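Local coordinates for protein CocE/NonD family hydrolase (Staphylococcus aureus subsp. aureus COL, PDB 3III) that is probably a serine hydrolase of the CocE/NonD family that cleaves ester or amide bonds with an alpha/beta-hydrolase domain and an appended beta-rich C-terminal domain, at residues Ala89-Leu94 against Asn522-Met527; Pro442-Ile447 against Lys528-His533. All coordinates share one frame; numbering follows the deposited sequence.

Interaction 1 of 2, residues Ala89-Leu94 against Asn522-Met527. With PLM (palmitic acid), chain G.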
loop_
_atom_site.group_PDB
_atom_site.type_symbol
_atom_site.label_atom_id
_atom_site.label_comp_id
_atom_site.label_asym_id
_atom_site.label_seq_id
_atom_site.Cartn_x
_atom_site.Cartn_y
_atom_site.Cartn_z
ATOM N N ALA A 89 7.206 20.416 -11.235
ATOM C CA ALA A 89 6.099 21.337 -11.403
ATOM C C ALA A 89 4.768 20.591 -11.514
ATOM O O ALA A 89 3.725 21.107 -11.090
ATOM C CB ALA A 89 6.300 22.246 -12.603
ATOM N N LEU A 90 4.808 19.382 -12.047
ATOM C CA LEU A 90 3.576 18.656 -12.355
ATOM C C LEU A 90 3.053 17.811 -11.212
ATOM O O LEU A 90 1.840 17.631 -11.090
ATOM C CB LEU A 90 3.793 17.789 -13.594
ATOM C CG LEU A 90 4.078 18.576 -14.902
ATOM C CD1 LEU A 90 4.247 17.570 -16.055
ATOM C CD2 LEU A 90 2.989 19.573 -15.236
ATOM N N TRP A 91 3.949 17.304 -10.367
ATOM C CA TRP A 91 3.541 16.526 -9.191
ATOM C C TRP A 91 4.536 16.888 -8.058
ATOM O O TRP A 91 5.446 16.137 -7.781
ATOM C CB TRP A 91 3.542 15.026 -9.470
ATOM C CG TRP A 91 2.713 14.235 -8.435
ATOM C CD1 TRP A 91 2.123 14.752 -7.299
ATOM C CD2 TRP A 91 2.356 12.830 -8.451
ATOM N NE1 TRP A 91 1.445 13.763 -6.631
ATOM C CE2 TRP A 91 1.604 12.576 -7.287
ATOM C CE3 TRP A 91 2.637 11.758 -9.307
ATOM C CZ2 TRP A 91 1.068 11.322 -7.000
ATOM C CZ3 TRP A 91 2.126 10.504 -9.002
ATOM C CH2 TRP A 91 1.354 10.294 -7.863
ATOM N N PRO A 92 4.388 18.087 -7.472
ATOM C CA PRO A 92 5.398 18.669 -6.587
ATOM C C PRO A 92 5.581 17.960 -5.276
ATOM O O PRO A 92 6.671 18.029 -4.680
ATOM C CB PRO A 92 4.908 20.112 -6.391
ATOM C CG PRO A 92 3.519 20.120 -6.830
ATOM C CD PRO A 92 3.373 19.082 -7.850
ATOM N N THR A 93 4.578 17.205 -4.872
ATOM C CA THR A 93 4.550 16.561 -3.558
ATOM C C THR A 93 5.120 15.143 -3.558
ATOM O O THR A 93 4.984 14.396 -2.587
ATOM C CB THR A 93 3.116 16.499 -3.097
ATOM O OG1 THR A 93 2.333 15.774 -4.068
ATOM C CG2 THR A 93 2.517 17.932 -2.873
ATOM N N LEU A 94 5.678 14.704 -4.684
ATOM C CA LEU A 94 6.306 13.367 -4.787
ATOM C C LEU A 94 7.516 13.152 -3.904
ATOM O O LEU A 94 7.866 12.003 -3.613
ATOM C CB LEU A 94 6.702 13.028 -6.226
ATOM C CG LEU A 94 5.613 12.416 -7.088
ATOM C CD1 LEU A 94 6.179 12.273 -8.508
ATOM C CD2 LEU A 94 5.132 11.070 -6.500
ATOM N N ASN A 522 -6.766 16.618 -4.701
ATOM C CA ASN A 522 -5.591 15.799 -4.786
ATOM C C ASN A 522 -4.387 16.725 -5.085
ATOM O O ASN A 522 -4.521 17.959 -5.112
ATOM C CB ASN A 522 -5.828 14.714 -5.856
ATOM C CG ASN A 522 -5.900 15.259 -7.275
ATOM O OD1 ASN A 522 -5.444 16.374 -7.573
ATOM N ND2 ASN A 522 -6.463 14.450 -8.178
ATOM N N SER A 523 -3.232 16.134 -5.362
ATOM C CA SER A 523 -2.000 16.882 -5.578
ATOM C C SER A 523 -1.630 16.939 -7.035
ATOM O O SER A 523 -0.506 17.322 -7.338
ATOM C CB SER A 523 -0.825 16.273 -4.752
ATOM O OG SER A 523 -0.691 14.852 -4.872
ATOM N N THR A 524 -2.547 16.544 -7.946
ATOM C CA THR A 524 -2.312 16.600 -9.391
ATOM C C THR A 524 -3.635 17.051 -10.079
ATOM O O THR A 524 -4.332 16.221 -10.670
ATOM C CB THR A 524 -1.878 15.209 -9.973
ATOM O OG1 THR A 524 -2.910 14.235 -9.730
ATOM C CG2 THR A 524 -0.605 14.693 -9.286
ATOM N N PRO A 525 -4.001 18.348 -9.938
ATOM C CA PRO A 525 -5.262 18.830 -10.549
ATOM C C PRO A 525 -5.349 18.400 -12.026
ATOM O O PRO A 525 -4.372 18.480 -12.760
ATOM C CB PRO A 525 -5.181 20.368 -10.396
ATOM C CG PRO A 525 -4.262 20.602 -9.177
ATOM C CD PRO A 525 -3.249 19.412 -9.230
ATOM N N GLY A 526 -6.511 17.896 -12.427
ATOM C CA GLY A 526 -6.701 17.343 -13.765
ATOM C C GLY A 526 -6.328 15.881 -14.026
ATOM O O GLY A 526 -6.553 15.376 -15.138
HETATM N N MSE A 527 -5.767 15.216 -13.012
HETATM C CA MSE A 527 -5.345 13.834 -13.119
HETATM C C MSE A 527 -5.718 13.083 -11.870
HETATM O O MSE A 527 -5.438 13.542 -10.764
HETATM C CB MSE A 527 -3.850 13.768 -13.312
HETATM C CG MSE A 527 -3.335 12.398 -13.507
HETATM SE SE MSE A 527 -1.406 12.492 -13.849
HETATM C CE MSE A 527 -1.524 13.394 -15.599
HETATM C C1 PLM G . 1.626 2.928 -9.098
HETATM O O1 PLM G . 1.785 1.710 -9.074
HETATM O O2 PLM G . 1.695 3.543 -8.020
HETATM C C2 PLM G . 1.321 3.598 -10.399
HETATM C C3 PLM G . 1.394 5.113 -10.309
HETATM C C4 PLM G . 1.248 5.858 -11.636
HETATM C C5 PLM G . 1.628 7.366 -11.558
HETATM C C6 PLM G . 0.964 8.303 -12.604
HETATM C C7 PLM G . 1.830 9.271 -13.447
HETATM C C8 PLM G . 1.934 10.748 -12.980
#
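Trp91 lays its indole against Thr524, while Ser523 meets the pyrrole N-H. The apolar part is a CH-pi contact: Thr524 CG2 sits 3.3 Å from the centroid of the five-membered ring of Trp91, only 7° off the ring normal. Leu94 CD2 covers the opposite face, so a methyl from each segment sandwiches the indole. With CG anti to the backbone N (chi1 -162°), the ring swings to the loop although its CB does not point there.

The polar part is one bond, Trp91 NE1 to Ser523 OG at 3.0 Å, bent to 147° and tilted out of the ring plane. Ser523 OG and Thr93 OG1 lie 3.3 Å apart, both hydrogen-bonded to His446 O.

Within 522-527, Asn522 OD1 accepts from Thr524 N (2.9 Å) in an Asx turn, and a type II turn spans Thr524 to Met527. Thr524 OG1 donates to Met527 O (2.8 Å) and pairs with Thr529 OG1; together these hold the rotation that puts CG2 over the indole.

The modelled palmitic acid chain stops at C8, 3.9 Å from both Trp91 CE3 and Met527 SE (selenomethionine). The indole is thus fixed by face and N-H together, and its benzene side lies along the acyl chain, consistent with an apolar lining for the acyl-binding cleft.

Interaction 2 of 2, residues Pro442-Ile447 against Lys528-His533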
loop_
_atom_site.group_PDB
_atom_site.type_symbol
_atom_site.label_atom_id
_atom_site.label_comp_id
_atom_site.label_asym_id
_atom_site.label_seq_id
_atom_site.Cartn_x
_atom_site.Cartn_y
_atom_site.Cartn_z
ATOM N N PRO A 442 1.023 13.638 5.745
ATOM C CA PRO A 442 1.039 12.990 4.456
ATOM C C PRO A 442 -0.110 11.945 4.370
ATOM O O PRO A 442 -0.345 11.178 5.311
ATOM C CB PRO A 442 2.441 12.328 4.416
ATOM C CG PRO A 442 3.239 13.101 5.417
ATOM C CD PRO A 442 2.290 13.400 6.470
ATOM N N ASP A 443 -0.740 11.882 3.206
ATOM C CA ASP A 443 -1.929 11.056 3.029
ATOM C C ASP A 443 -1.968 10.713 1.553
ATOM O O ASP A 443 -1.095 11.105 0.782
ATOM C CB ASP A 443 -3.155 11.844 3.514
ATOM C CG ASP A 443 -4.336 10.969 3.938
ATOM O OD1 ASP A 443 -4.474 9.809 3.493
ATOM O OD2 ASP A 443 -5.157 11.490 4.724
ATOM N N PHE A 444 -2.934 9.923 1.153
ATOM C CA PHE A 444 -2.965 9.432 -0.258
ATOM C C PHE A 444 -3.591 10.491 -1.209
ATOM O O PHE A 444 -4.580 11.131 -0.869
ATOM C CB PHE A 444 -3.737 8.143 -0.319
ATOM C CG PHE A 444 -3.677 7.468 -1.662
ATOM C CD1 PHE A 444 -4.801 7.410 -2.434
ATOM C CD2 PHE A 444 -2.502 6.915 -2.125
ATOM C CE1 PHE A 444 -4.773 6.748 -3.675
ATOM C CE2 PHE A 444 -2.448 6.295 -3.335
ATOM C CZ PHE A 444 -3.594 6.249 -4.123
ATOM N N ASN A 445 -3.082 10.667 -2.415
ATOM C CA ASN A 445 -1.880 10.075 -2.953
ATOM C C ASN A 445 -0.840 11.204 -3.000
ATOM O O ASN A 445 -0.908 12.136 -3.854
ATOM C CB ASN A 445 -2.225 9.451 -4.353
ATOM C CG ASN A 445 -1.068 8.739 -4.991
ATOM O OD1 ASN A 445 0.050 8.797 -4.451
ATOM N ND2 ASN A 445 -1.282 8.110 -6.173
ATOM N N HIS A 446 0.142 11.122 -2.090
ATOM C CA HIS A 446 1.145 12.194 -1.880
ATOM C C HIS A 446 0.499 13.571 -1.675
ATOM O O HIS A 446 0.935 14.549 -2.251
ATOM C CB HIS A 446 2.177 12.248 -3.016
ATOM C CG HIS A 446 3.076 11.051 -3.040
ATOM N ND1 HIS A 446 2.631 9.811 -3.441
ATOM C CD2 HIS A 446 4.363 10.893 -2.664
ATOM C CE1 HIS A 446 3.616 8.940 -3.294
ATOM N NE2 HIS A 446 4.682 9.571 -2.826
ATOM N N ILE A 447 -0.587 13.611 -0.917
ATOM C CA ILE A 447 -1.150 14.891 -0.489
ATOM C C ILE A 447 -0.534 15.268 0.856
ATOM O O ILE A 447 -0.044 14.415 1.569
ATOM C CB ILE A 447 -2.709 14.904 -0.416
ATOM C CG1 ILE A 447 -3.255 13.975 0.701
ATOM C CG2 ILE A 447 -3.277 14.561 -1.813
ATOM C CD1 ILE A 447 -4.866 14.108 0.854
ATOM N N LYS A 528 -6.362 11.930 -12.057
ATOM C CA LYS A 528 -6.996 11.218 -10.951
ATOM C C LYS A 528 -6.024 10.292 -10.211
ATOM O O LYS A 528 -6.209 9.078 -10.171
ATOM C CB LYS A 528 -8.260 10.470 -11.440
ATOM C CG LYS A 528 -9.435 11.448 -11.805
ATOM C CD LYS A 528 -10.626 10.696 -12.486
ATOM C CE LYS A 528 -11.906 11.612 -12.680
ATOM N NZ LYS A 528 -12.711 11.197 -13.920
ATOM N N THR A 529 -5.019 10.889 -9.573
ATOM C CA THR A 529 -4.039 10.090 -8.821
ATOM C C THR A 529 -4.545 9.641 -7.450
ATOM O O THR A 529 -4.012 8.689 -6.892
ATOM C CB THR A 529 -2.701 10.858 -8.605
ATOM O OG1 THR A 529 -2.984 12.051 -7.916
ATOM C CG2 THR A 529 -2.017 11.160 -9.931
ATOM N N ARG A 530 -5.577 10.319 -6.925
ATOM C CA ARG A 530 -6.157 9.936 -5.644
ATOM C C ARG A 530 -7.428 9.118 -5.869
ATOM O O ARG A 530 -8.053 9.183 -6.943
ATOM C CB ARG A 530 -6.391 11.192 -4.836
ATOM C CG ARG A 530 -6.792 10.992 -3.408
ATOM C CD ARG A 530 -6.885 12.305 -2.697
ATOM N NE ARG A 530 -7.298 12.051 -1.335
ATOM C CZ ARG A 530 -8.318 12.633 -0.725
ATOM N NH1 ARG A 530 -9.004 13.599 -1.306
ATOM N NH2 ARG A 530 -8.647 12.246 0.474
ATOM N N TYR A 531 -7.828 8.322 -4.871
ATOM C CA TYR A 531 -9.190 7.722 -4.910
ATOM C C TYR A 531 -10.225 8.831 -5.078
ATOM O O TYR A 531 -9.973 9.975 -4.664
ATOM C CB TYR A 531 -9.472 6.833 -3.670
ATOM C CG TYR A 531 -9.179 7.531 -2.352
ATOM C CD1 TYR A 531 -9.928 8.632 -1.947
ATOM C CD2 TYR A 531 -8.127 7.107 -1.530
ATOM C CE1 TYR A 531 -9.661 9.283 -0.730
ATOM C CE2 TYR A 531 -7.845 7.755 -0.306
ATOM C CZ TYR A 531 -8.600 8.858 0.076
ATOM O OH TYR A 531 -8.325 9.455 1.328
ATOM N N GLU A 532 -11.336 8.503 -5.750
ATOM C CA GLU A 532 -12.560 9.298 -5.741
ATOM C C GLU A 532 -13.737 8.330 -5.565
ATOM O O GLU A 532 -13.600 7.110 -5.814
ATOM C CB GLU A 532 -12.681 10.108 -7.029
ATOM C CG GLU A 532 -11.602 11.160 -7.164
ATOM C CD GLU A 532 -11.655 11.962 -8.473
ATOM O OE1 GLU A 532 -12.621 11.860 -9.251
ATOM O OE2 GLU A 532 -10.672 12.668 -8.719
ATOM N N HIS A 533 -14.868 8.849 -5.114
ATOM C CA HIS A 533 -16.045 8.020 -4.935
ATOM C C HIS A 533 -17.276 8.765 -5.448
ATOM O O HIS A 533 -18.141 9.158 -4.681
ATOM C CB HIS A 533 -16.158 7.590 -3.439
ATOM C CG HIS A 533 -14.943 6.855 -2.931
ATOM N ND1 HIS A 533 -13.902 7.494 -2.284
ATOM C CD2 HIS A 533 -14.606 5.551 -2.967
ATOM C CE1 HIS A 533 -12.968 6.617 -1.979
ATOM N NE2 HIS A 533 -13.362 5.433 -2.390
HETATM O O HOH W 1 -8.006 11.022 3.881
HETATM O O HOH W 2 -6.530 8.345 2.749
HETATM O O HOH W 3 -3.180 12.998 -5.274
#
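A G1 beta bulge, with His446 and Ile447 both facing Asp443, closes the tight turn that 442-447 presents to the extended loop 528-533. A cis peptide precedes Asn445, and the ring of Phe444 folds back over Asn445 CB. Asn445 ND2 donates to Thr529 O at 2.9 Å and 157°; the acceptor lies in the amide plane, while the donor stands above the carbonyl plane of Thr529. The other end of the amide is used as well, since Asn445 OD1 accepts from His446 ND1 at 3.0 Å, which fixes the flip of the amide.

Arg530 runs extended from CG to NE past Phe444 O, which takes a weak bond from NE (2.9 Å, 126°). Ile447 CD1 covers one face of the guanidinium and Tyr531 CD1 the other, while NH2 reaches Tyr531 OH; NH1 goes to Gly521 O and Val519 O. Asp443 OD2 stays 5.6 Å from Arg530 NH2, not in contact. Phe444 CD1 touches Tyr531 CD2 at 3.5 Å; the ring planes are 27° apart and slid so far that they barely overlap.

Two waters bridge the Asp443 carboxylate to Tyr531 OH, and a third joins Asn445 O to Thr529 OG1, which also bonds Thr524 OG1. Bulge and cis peptide shape the hairpin turn between strands 441-443 and 447-458, at the edge of a five-stranded antiparallel sheet, and loop 528-533 packs on it.

Overall arrangement
Following the chain from the N terminus, 89-94 comes first, at the end of helix 87-90 in the hydrolase domain; far beyond it, 442-447 runs from the end of strand 441-443 through the turn into strand 447-458. The loop between strands 508-514 and 541-546 then supplies 522-527 and 528-533 in succession. Interaction 1 closes a span of 427 residues, interaction 2 one of 80, and the two cross because their segments alternate. Their centres are about 10 Å apart, and His446 O of interaction 2 is the meeting point of both segments of interaction 1. One long loop of the C-terminal domain is thereby tied to its own five-stranded sheet and to the hydrolase domain, beside the palmitic acid.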